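Local coordinates for protein succinate-semialdehyde dehydrogenase (Synechococcus sp., PDB 4ITB) that probably catalyses the NADP-dependent oxidation of succinate semialdehyde to succinate, as a member of the aldehyde dehydrogenase family, at residues W132-W137 against G261-A266; T227-G232 against S433-E438. All blocks are in the same frame, centred on the assembly; numbering follows the deposited sequence.

Two contacts illustrate how a buried active site is assembled from loops and a sheet edge. Both are core contacts and both reach the bound NADPH and the 4-oxobutanoate, but they are built differently. Contact 1, nearer the centre of the chain, joins two loops without regular structure; it is dominated by side-chain amide, indole and sulfur chemistry. Contact 2 is an antiparallel strand pairing, held mainly by backbone hydrogen bonds, and several of its residues also meet the second subunit. The two meet where Cys264 CB packs against Glu230 OE1, 3.3 Å away, so that the loop of contact 1 that carries Cys264 lies against the strand end of contact 2.

Contact 1. Residues W132-W137 against G261-A266; sequences WNFPFW and GQSCIA. With SSN (4-oxobutanoic acid), chain D; NDP (NADPH dihydro-nicotinamide-adenine-dinucleotide phosphate), chain C.
Asn133 and Gln262 supply the one hydrogen bond that joins these two active-site loops directly: Asn133 ND2 donates to Gln262 O at 3.0 Å and 163°. The donor sits above the carbonyl plane, whereas the oxygen lies close to the amide plane of Asn133. Asn259 also donates to Gln262 O, so two bonds grip that carbonyl.

The same amide nitrogen turns to the substrate, meeting SSN O4 at 3.1 Å. Asn133 CG sits between its backbone N and carbonyl carbon (chi1 66°), which points the amide at both Gln262 O and the ligand. From the opposite loop Cys264 N reaches SSN O4 at 2.9 Å, completing an oxyanion hole with one donor from each segment. At the other end of the ligand, Trp137 NE1 donates at 3.0 Å to SSN O1, which lies in the indole plane at its edge. Trp132 NE1 donates instead to NDP O2N at 2.8 Å.

Non-polar and mixed contacts fill in the rest. The extended Gln262 chain meets Trp132 at about a right angle: Gln262 CG lies in the indole plane at its edge, and Trp132 CH2 is 3.3 Å from Gln262 OE1, which has its hydrogen bond from Ala307 N. Ring and amide planes are 60° apart. Phe134 lays a ring face near SSN O2, while Ser263 OG stands at its edge.

Cys264 SG is bonded to SSN C4 at 1.9 Å, and the SSN C4 to O4 distance of 1.4 Å is closer to a single than a double bond, consistent with a thiohemiacetal whose oxygen the two N-H donors would stabilise.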
loop_
_atom_site.group_PDB
_atom_site.type_symbol
_atom_site.label_atom_id
_atom_site.label_comp_id
_atom_site.label_asym_id
_atom_site.label_seq_id
_atom_site.Cartn_x
_atom_site.Cartn_y
_atom_site.Cartn_z
ATOM N N TRP A 132 -9.039 -10.926 18.193
ATOM C CA TRP A 132 -10.143 -11.635 18.835
ATOM C C TRP A 132 -11.423 -10.816 18.971
ATOM O O TRP A 132 -12.454 -11.374 19.328
ATOM C CB TRP A 132 -9.715 -12.131 20.231
ATOM C CG TRP A 132 -9.044 -11.038 21.027
ATOM C CD1 TRP A 132 -7.706 -10.862 21.188
ATOM C CD2 TRP A 132 -9.684 -9.952 21.724
ATOM N NE1 TRP A 132 -7.463 -9.734 21.938
ATOM C CE2 TRP A 132 -8.650 -9.161 22.272
ATOM C CE3 TRP A 132 -11.010 -9.575 21.931
ATOM C CZ2 TRP A 132 -8.923 -8.015 23.025
ATOM C CZ3 TRP A 132 -11.272 -8.428 22.670
ATOM C CH2 TRP A 132 -10.231 -7.672 23.214
ATOM N N ASN A 133 -11.373 -9.503 18.719
ATOM C CA ASN A 133 -12.515 -8.662 19.111
ATOM C C ASN A 133 -13.740 -8.772 18.208
ATOM O O ASN A 133 -14.868 -8.623 18.667
ATOM C CB ASN A 133 -12.106 -7.204 19.365
ATOM C CG ASN A 133 -11.636 -6.494 18.120
ATOM O OD1 ASN A 133 -11.097 -7.113 17.193
ATOM N ND2 ASN A 133 -11.826 -5.179 18.092
ATOM N N PHE A 134 -13.504 -9.053 16.930
ATOM C CA PHE A 134 -14.584 -9.364 15.999
ATOM C C PHE A 134 -14.113 -10.597 15.247
ATOM O O PHE A 134 -13.667 -10.523 14.095
ATOM C CB PHE A 134 -14.880 -8.188 15.056
ATOM C CG PHE A 134 -15.461 -6.988 15.756
ATOM C CD1 PHE A 134 -14.646 -5.942 16.163
ATOM C CD2 PHE A 134 -16.817 -6.920 16.018
ATOM C CE1 PHE A 134 -15.180 -4.840 16.823
ATOM C CE2 PHE A 134 -17.362 -5.810 16.673
ATOM C CZ PHE A 134 -16.536 -4.777 17.074
ATOM N N PRO A 135 -14.190 -11.755 15.911
ATOM C CA PRO A 135 -13.478 -12.933 15.402
ATOM C C PRO A 135 -14.068 -13.530 14.128
ATOM O O PRO A 135 -13.381 -14.312 13.472
ATOM C CB PRO A 135 -13.563 -13.920 16.570
ATOM C CG PRO A 135 -14.808 -13.523 17.308
ATOM C CD PRO A 135 -14.929 -12.029 17.155
ATOM N N PHE A 136 -15.312 -13.192 13.793
ATOM C CA PHE A 136 -15.879 -13.574 12.496
ATOM C C PHE A 136 -15.789 -12.428 11.489
ATOM O O PHE A 136 -15.277 -12.597 10.376
ATOM C CB PHE A 136 -17.344 -14.007 12.652
ATOM C CG PHE A 136 -17.528 -15.475 12.955
ATOM C CD1 PHE A 136 -16.931 -16.059 14.071
ATOM C CD2 PHE A 136 -18.329 -16.266 12.144
ATOM C CE1 PHE A 136 -17.121 -17.411 14.360
ATOM C CE2 PHE A 136 -18.521 -17.612 12.430
ATOM C CZ PHE A 136 -17.912 -18.183 13.528
ATOM N N TRP A 137 -16.296 -11.262 11.879
ATOM C CA TRP A 137 -16.394 -10.127 10.966
ATOM C C TRP A 137 -15.047 -9.687 10.400
ATOM O O TRP A 137 -14.938 -9.423 9.213
ATOM C CB TRP A 137 -17.126 -8.974 11.662
ATOM C CG TRP A 137 -16.916 -7.617 11.052
ATOM C CD1 TRP A 137 -16.271 -6.557 11.622
ATOM C CD2 TRP A 137 -17.362 -7.172 9.763
ATOM N NE1 TRP A 137 -16.286 -5.483 10.764
ATOM C CE2 TRP A 137 -16.948 -5.835 9.618
ATOM C CE3 TRP A 137 -18.072 -7.780 8.719
ATOM C CZ2 TRP A 137 -17.223 -5.091 8.469
ATOM C CZ3 TRP A 137 -18.343 -7.041 7.576
ATOM C CH2 TRP A 137 -17.913 -5.713 7.457
ATOM N N GLY A 261 -16.640 -2.452 24.957
ATOM C CA GLY A 261 -15.674 -1.386 24.767
ATOM C C GLY A 261 -14.531 -1.712 23.819
ATOM O O GLY A 261 -13.732 -0.842 23.474
ATOM N N GLN A 262 -14.451 -2.968 23.395
ATOM C CA GLN A 262 -13.282 -3.459 22.671
ATOM C C GLN A 262 -13.438 -3.308 21.161
ATOM O O GLN A 262 -13.513 -4.283 20.409
ATOM C CB GLN A 262 -13.014 -4.911 23.073
ATOM C CG GLN A 262 -12.822 -5.074 24.586
ATOM C CD GLN A 262 -13.032 -6.491 25.064
ATOM O OE1 GLN A 262 -12.203 -7.034 25.800
ATOM N NE2 GLN A 262 -14.143 -7.097 24.664
ATOM N N SER A 263 -13.500 -2.056 20.719
ATOM C CA SER A 263 -13.570 -1.748 19.296
ATOM C C SER A 263 -12.614 -0.637 18.944
ATOM O O SER A 263 -12.491 0.352 19.674
ATOM C CB SER A 263 -14.977 -1.325 18.892
ATOM O OG SER A 263 -14.965 -0.850 17.553
ATOM N N CYS A 264 -11.959 -0.799 17.803
ATOM C CA CYS A 264 -11.066 0.197 17.241
ATOM C C CYS A 264 -11.767 1.541 17.022
ATOM O O CYS A 264 -11.138 2.586 17.120
ATOM C CB CYS A 264 -10.504 -0.332 15.917
ATOM S SG CYS A 264 -11.768 -0.622 14.639
ATOM N N ILE A 265 -13.066 1.490 16.730
ATOM C CA ILE A 265 -13.871 2.688 16.472
ATOM C C ILE A 265 -14.887 2.976 17.580
ATOM O O ILE A 265 -15.889 3.648 17.344
ATOM C CB ILE A 265 -14.592 2.638 15.099
ATOM C CG1 ILE A 265 -15.402 1.348 14.963
ATOM C CG2 ILE A 265 -13.585 2.790 13.960
ATOM C CD1 ILE A 265 -16.226 1.258 13.676
ATOM N N ALA A 266 -14.631 2.480 18.786
ATOM C CA ALA A 266 -15.382 2.955 19.946
ATOM C C ALA A 266 -15.226 4.464 20.057
ATOM O O ALA A 266 -14.177 5.021 19.705
ATOM C CB ALA A 266 -14.878 2.310 21.205
HETATM C C1 SSN D . -15.552 -2.655 13.129
HETATM O O1 SSN D . -15.386 -2.866 11.897
HETATM C C2 SSN D . -14.402 -2.471 14.062
HETATM O O2 SSN D . -16.715 -2.603 13.597
HETATM C C3 SSN D . -13.013 -2.784 13.622
HETATM C C4 SSN D . -11.896 -2.514 14.581
HETATM O O4 SSN D . -12.003 -2.998 15.878
HETATM P PA NDP C . -2.454 -8.122 19.371
HETATM O O1A NDP C . -2.072 -7.036 18.404
HETATM O O2A NDP C . -1.367 -8.786 20.172
HETATM O O5B NDP C . -3.167 -9.301 18.536
HETATM C C5B NDP C . -3.690 -9.160 17.211
HETATM C C4B NDP C . -3.225 -10.314 16.324
HETATM O O4B NDP C . -1.834 -10.137 16.040
HETATM C C3B NDP C . -3.341 -11.692 16.972
HETATM O O3B NDP C . -3.570 -12.662 15.939
HETATM C C2B NDP C . -1.950 -11.878 17.542
HETATM O O2B NDP C . -1.618 -13.240 17.741
HETATM C C1B NDP C . -1.130 -11.321 16.417
HETATM N N9A NDP C . 0.213 -10.862 16.779
HETATM C C8A NDP C . 0.617 -10.274 17.927
HETATM N N7A NDP C . 1.937 -9.960 17.852
HETATM C C5A NDP C . 2.361 -10.324 16.631
HETATM C C6A NDP C . 3.628 -10.295 15.891
HETATM N N6A NDP C . 4.737 -9.766 16.458
HETATM N N1A NDP C . 3.625 -10.796 14.640
HETATM C C2A NDP C . 2.536 -11.319 14.061
HETATM N N3A NDP C . 1.353 -11.398 14.680
HETATM C C4A NDP C . 1.224 -10.920 15.935
HETATM O O3 NDP C . -3.577 -7.575 20.393
HETATM P PN NDP C . -3.771 -7.887 21.975
HETATM O O1N NDP C . -2.456 -7.997 22.717
HETATM O O2N NDP C . -4.799 -8.977 22.118
HETATM O O5D NDP C . -4.477 -6.500 22.384
HETATM C C5D NDP C . -3.657 -5.427 22.847
HETATM C C4D NDP C . -4.215 -4.088 22.379
HETATM O O4D NDP C . -4.144 -3.963 20.954
HETATM C C3D NDP C . -5.688 -3.912 22.701
HETATM O O3D NDP C . -5.898 -3.432 24.027
HETATM C C2D NDP C . -6.091 -2.872 21.685
HETATM O O2D NDP C . -5.638 -1.592 22.147
HETATM C C1D NDP C . -5.299 -3.274 20.446
HETATM N N1N NDP C . -6.123 -4.125 19.559
HETATM C C2N NDP C . -6.685 -3.566 18.477
HETATM C C3N NDP C . -7.699 -4.208 17.767
HETATM C C7N NDP C . -8.310 -3.570 16.552
HETATM O O7N NDP C . -9.445 -3.875 16.213
HETATM N N7N NDP C . -7.605 -2.692 15.847
HETATM C C4N NDP C . -8.211 -5.562 18.195
HETATM C C5N NDP C . -7.328 -6.163 19.185
HETATM C C6N NDP C . -6.329 -5.434 19.814
HETATM P P2B NDP C . -1.682 -13.916 19.196
HETATM O O1X NDP C . -1.197 -15.307 18.920
HETATM O O2X NDP C . -0.707 -13.123 20.047
HETATM O O3X NDP C . -3.091 -13.835 19.702
#

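Contact 2. Residues T227-G232 against S433-E438; sequences TLLELG and SGYGRE. With NDP (NADPH dihydro-nicotinamide-adenine-dinucleotide phosphate), chain C; SSN (4-oxobutanoic acid), chain D; EDO (1,2-ethanediol), chain J; EDO (1,2-ethanediol), chain K.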
loop_
_atom_site.group_PDB
_atom_site.type_symbol
_atom_site.label_atom_id
_atom_site.label_comp_id
_atom_site.label_asym_id
_atom_site.label_seq_id
_atom_site.Cartn_x
_atom_site.Cartn_y
_atom_site.Cartn_z
ATOM N N THR A 227 1.268 -4.462 2.222
ATOM C CA THR A 227 0.459 -4.682 3.414
ATOM C C THR A 227 -0.699 -3.703 3.523
ATOM O O THR A 227 -0.741 -2.676 2.842
ATOM C CB THR A 227 1.286 -4.548 4.705
ATOM O OG1 THR A 227 1.924 -3.271 4.733
ATOM C CG2 THR A 227 2.338 -5.630 4.793
ATOM N N LEU A 228 -1.627 -4.041 4.403
ATOM C CA LEU A 228 -2.692 -3.162 4.854
ATOM C C LEU A 228 -2.751 -3.365 6.359
ATOM O O LEU A 228 -2.748 -4.509 6.825
ATOM C CB LEU A 228 -4.032 -3.553 4.212
ATOM C CG LEU A 228 -5.266 -2.719 4.611
ATOM C CD1 LEU A 228 -6.273 -2.735 3.472
ATOM C CD2 LEU A 228 -5.925 -3.223 5.891
ATOM N N LEU A 229 -2.800 -2.272 7.113
ATOM C CA LEU A 229 -2.856 -2.316 8.570
ATOM C C LEU A 229 -4.045 -1.517 9.080
ATOM O O LEU A 229 -4.250 -0.367 8.682
ATOM C CB LEU A 229 -1.587 -1.707 9.172
ATOM C CG LEU A 229 -0.248 -2.371 8.860
ATOM C CD1 LEU A 229 0.867 -1.642 9.572
ATOM C CD2 LEU A 229 -0.253 -3.840 9.265
ATOM N N GLU A 230 -4.810 -2.118 9.984
ATOM C CA GLU A 230 -5.805 -1.376 10.742
ATOM C C GLU A 230 -5.528 -1.612 12.208
ATOM O O GLU A 230 -5.724 -2.715 12.727
ATOM C CB GLU A 230 -7.226 -1.789 10.382
ATOM C CG GLU A 230 -8.292 -0.891 11.011
ATOM C CD GLU A 230 -8.971 -1.542 12.198
ATOM O OE1 GLU A 230 -8.631 -1.186 13.342
ATOM O OE2 GLU A 230 -9.843 -2.407 11.976
ATOM N N LEU A 231 -5.046 -0.580 12.870
ATOM C CA LEU A 231 -4.630 -0.715 14.238
ATOM C C LEU A 231 -5.680 -0.008 15.110
ATOM O O LEU A 231 -6.821 0.180 14.677
ATOM C CB LEU A 231 -3.187 -0.213 14.384
ATOM C CG LEU A 231 -2.281 -0.828 13.292
ATOM C CD1 LEU A 231 -0.862 -0.260 13.341
ATOM C CD2 LEU A 231 -2.251 -2.374 13.322
ATOM N N GLY A 232 -5.334 0.360 16.322
ATOM C CA GLY A 232 -6.358 0.929 17.180
ATOM C C GLY A 232 -6.757 2.349 16.825
ATOM O O GLY A 232 -6.345 2.925 15.805
ATOM N N SER A 433 -2.957 4.694 13.233
ATOM C CA SER A 433 -4.038 3.719 13.071
ATOM C C SER A 433 -3.899 2.849 11.828
ATOM O O SER A 433 -4.671 1.911 11.641
ATOM C CB SER A 433 -5.400 4.395 13.059
ATOM O OG SER A 433 -5.655 5.024 14.302
ATOM N N GLY A 434 -2.918 3.152 10.981
ATOM C CA GLY A 434 -2.659 2.314 9.825
ATOM C C GLY A 434 -2.843 3.003 8.493
ATOM O O GLY A 434 -2.779 4.228 8.376
ATOM N N TYR A 435 -3.039 2.188 7.468
ATOM C CA TYR A 435 -3.115 2.655 6.094
ATOM C C TYR A 435 -3.768 1.568 5.259
ATOM O O TYR A 435 -3.841 0.400 5.661
ATOM C CB TYR A 435 -1.716 3.005 5.547
ATOM C CG TYR A 435 -0.693 1.905 5.762
ATOM C CD1 TYR A 435 0.240 1.986 6.787
ATOM C CD2 TYR A 435 -0.678 0.775 4.954
ATOM C CE1 TYR A 435 1.173 0.974 6.993
ATOM C CE2 TYR A 435 0.249 -0.249 5.152
ATOM C CZ TYR A 435 1.160 -0.141 6.178
ATOM O OH TYR A 435 2.089 -1.133 6.405
ATOM N N GLY A 436 -4.248 1.962 4.090
ATOM C CA GLY A 436 -4.990 1.052 3.241
ATOM C C GLY A 436 -6.458 1.053 3.620
ATOM O O GLY A 436 -6.841 1.491 4.703
ATOM N N ARG A 437 -7.295 0.569 2.712
ATOM C CA ARG A 437 -8.734 0.552 2.933
ATOM C C ARG A 437 -9.331 -0.818 2.637
ATOM O O ARG A 437 -9.050 -1.417 1.597
ATOM C CB ARG A 437 -9.423 1.613 2.062
ATOM C CG ARG A 437 -9.011 3.060 2.361
ATOM C CD ARG A 437 -9.500 3.506 3.717
ATOM N NE ARG A 437 -9.151 4.884 4.080
ATOM C CZ ARG A 437 -8.107 5.224 4.829
ATOM N NH1 ARG A 437 -7.250 4.300 5.243
ATOM N NH2 ARG A 437 -7.908 6.495 5.154
ATOM N N GLU A 438 -10.173 -1.290 3.548
ATOM C CA GLU A 438 -10.974 -2.485 3.323
ATOM C C GLU A 438 -12.370 -2.027 2.941
ATOM O O GLU A 438 -12.683 -0.849 3.092
ATOM C CB GLU A 438 -11.037 -3.344 4.589
ATOM C CG GLU A 438 -9.701 -3.920 5.028
ATOM C CD GLU A 438 -9.851 -4.964 6.111
ATOM O OE1 GLU A 438 -9.453 -6.124 5.872
ATOM O OE2 GLU A 438 -10.368 -4.624 7.197
HETATM P PA NDP C . -2.454 -8.122 19.371
HETATM O O1A NDP C . -2.072 -7.036 18.404
HETATM O O2A NDP C . -1.367 -8.786 20.172
HETATM O O5B NDP C . -3.167 -9.301 18.536
HETATM C C5B NDP C . -3.690 -9.160 17.211
HETATM C C4B NDP C . -3.225 -10.314 16.324
HETATM O O4B NDP C . -1.834 -10.137 16.040
HETATM C C3B NDP C . -3.341 -11.692 16.972
HETATM O O3B NDP C . -3.570 -12.662 15.939
HETATM C C2B NDP C . -1.950 -11.878 17.542
HETATM O O2B NDP C . -1.618 -13.240 17.741
HETATM C C1B NDP C . -1.130 -11.321 16.417
HETATM N N9A NDP C . 0.213 -10.862 16.779
HETATM C C8A NDP C . 0.617 -10.274 17.927
HETATM N N7A NDP C . 1.937 -9.960 17.852
HETATM C C5A NDP C . 2.361 -10.324 16.631
HETATM C C6A NDP C . 3.628 -10.295 15.891
HETATM N N6A NDP C . 4.737 -9.766 16.458
HETATM N N1A NDP C . 3.625 -10.796 14.640
HETATM C C2A NDP C . 2.536 -11.319 14.061
HETATM N N3A NDP C . 1.353 -11.398 14.680
HETATM C C4A NDP C . 1.224 -10.920 15.935
HETATM O O3 NDP C . -3.577 -7.575 20.393
HETATM P PN NDP C . -3.771 -7.887 21.975
HETATM O O1N NDP C . -2.456 -7.997 22.717
HETATM O O2N NDP C . -4.799 -8.977 22.118
HETATM O O5D NDP C . -4.477 -6.500 22.384
HETATM C C5D NDP C . -3.657 -5.427 22.847
HETATM C C4D NDP C . -4.215 -4.088 22.379
HETATM O O4D NDP C . -4.144 -3.963 20.954
HETATM C C3D NDP C . -5.688 -3.912 22.701
HETATM O O3D NDP C . -5.898 -3.432 24.027
HETATM C C2D NDP C . -6.091 -2.872 21.685
HETATM O O2D NDP C . -5.638 -1.592 22.147
HETATM C C1D NDP C . -5.299 -3.274 20.446
HETATM N N1N NDP C . -6.123 -4.125 19.559
HETATM C C2N NDP C . -6.685 -3.566 18.477
HETATM C C3N NDP C . -7.699 -4.208 17.767
HETATM C C7N NDP C . -8.310 -3.570 16.552
HETATM O O7N NDP C . -9.445 -3.875 16.213
HETATM N N7N NDP C . -7.605 -2.692 15.847
HETATM C C4N NDP C . -8.211 -5.562 18.195
HETATM C C5N NDP C . -7.328 -6.163 19.185
HETATM C C6N NDP C . -6.329 -5.434 19.814
HETATM P P2B NDP C . -1.682 -13.916 19.196
HETATM O O1X NDP C . -1.197 -15.307 18.920
HETATM O O2X NDP C . -0.707 -13.123 20.047
HETATM O O3X NDP C . -3.091 -13.835 19.702
HETATM C C1 SSN D . -15.552 -2.655 13.129
HETATM O O1 SSN D . -15.386 -2.866 11.897
HETATM C C2 SSN D . -14.402 -2.471 14.062
HETATM O O2 SSN D . -16.715 -2.603 13.597
HETATM C C3 SSN D . -13.013 -2.784 13.622
HETATM C C4 SSN D . -11.896 -2.514 14.581
HETATM O O4 SSN D . -12.003 -2.998 15.878
HETATM C C1 EDO J . 0.932 -0.244 0.788
HETATM O O1 EDO J . 1.609 0.620 1.714
HETATM C C2 EDO J . 1.677 -1.562 0.598
HETATM O O2 EDO J . 2.391 -1.898 1.791
HETATM C C1 EDO K . 4.710 -3.331 3.335
HETATM O O1 EDO K . 5.838 -3.494 2.448
HETATM C C2 EDO K . 4.628 -1.911 3.879
HETATM O O2 EDO K . 5.104 -1.891 5.227
HETATM O O HOH W 1 -6.509 0.832 7.467
#
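Leu229 and Tyr435 form the hydrogen-bonded pair of an antiparallel bridge that adds strand 434-435 to the edge of the mixed, Rossmann-like sheet of the coenzyme-binding part of the aldehyde dehydrogenase fold. Their side chains lie side by side on one face, pointing the same way: Leu229 CD1 reaches Tyr435 CE1 at 3.7 Å. Backbone bonds run both ways beneath them, Leu229 N to Tyr435 O and Tyr435 N to Leu229 O.

The tyrosine ring lies over the strand because its CG sits between the backbone N and the carbonyl carbon (chi1 50°). One face covers Leu229 N, and Thr227 OG1 stands at the edge, sharing a hydrogen bond of 2.7 Å with Tyr435 OH. On the side of the sheet that carries Leu229 and Tyr435, Ile224 and Pro226 of the second subunit pack against the leucine and the tyrosine respectively.

Leu228 turns to the other side. With CG anti to the backbone N (chi1 179°), its CD1 leans on the backbone at Arg437 N, while CD2 touches Glu438 CG at 3.9 Å. Glu438 and Glu230 both form salt bridges with Arg141, which holds the two carboxylates.

Glu230 is the glutamate of the Leu-Glu-Leu-Gly-Gly signature of the family. Bent at chi2, it turns away from strand 434-435 and accepts from NDP N7N through OE1 at 3.1 Å. Beyond it the loop ends are clamped by Leu231 N donating to Ser433 O at 2.8 Å, a nearly straight bond of 175°, and finally by Ser433 OG, which donates to Gly232 O in the carbonyl plane at 2.7 Å.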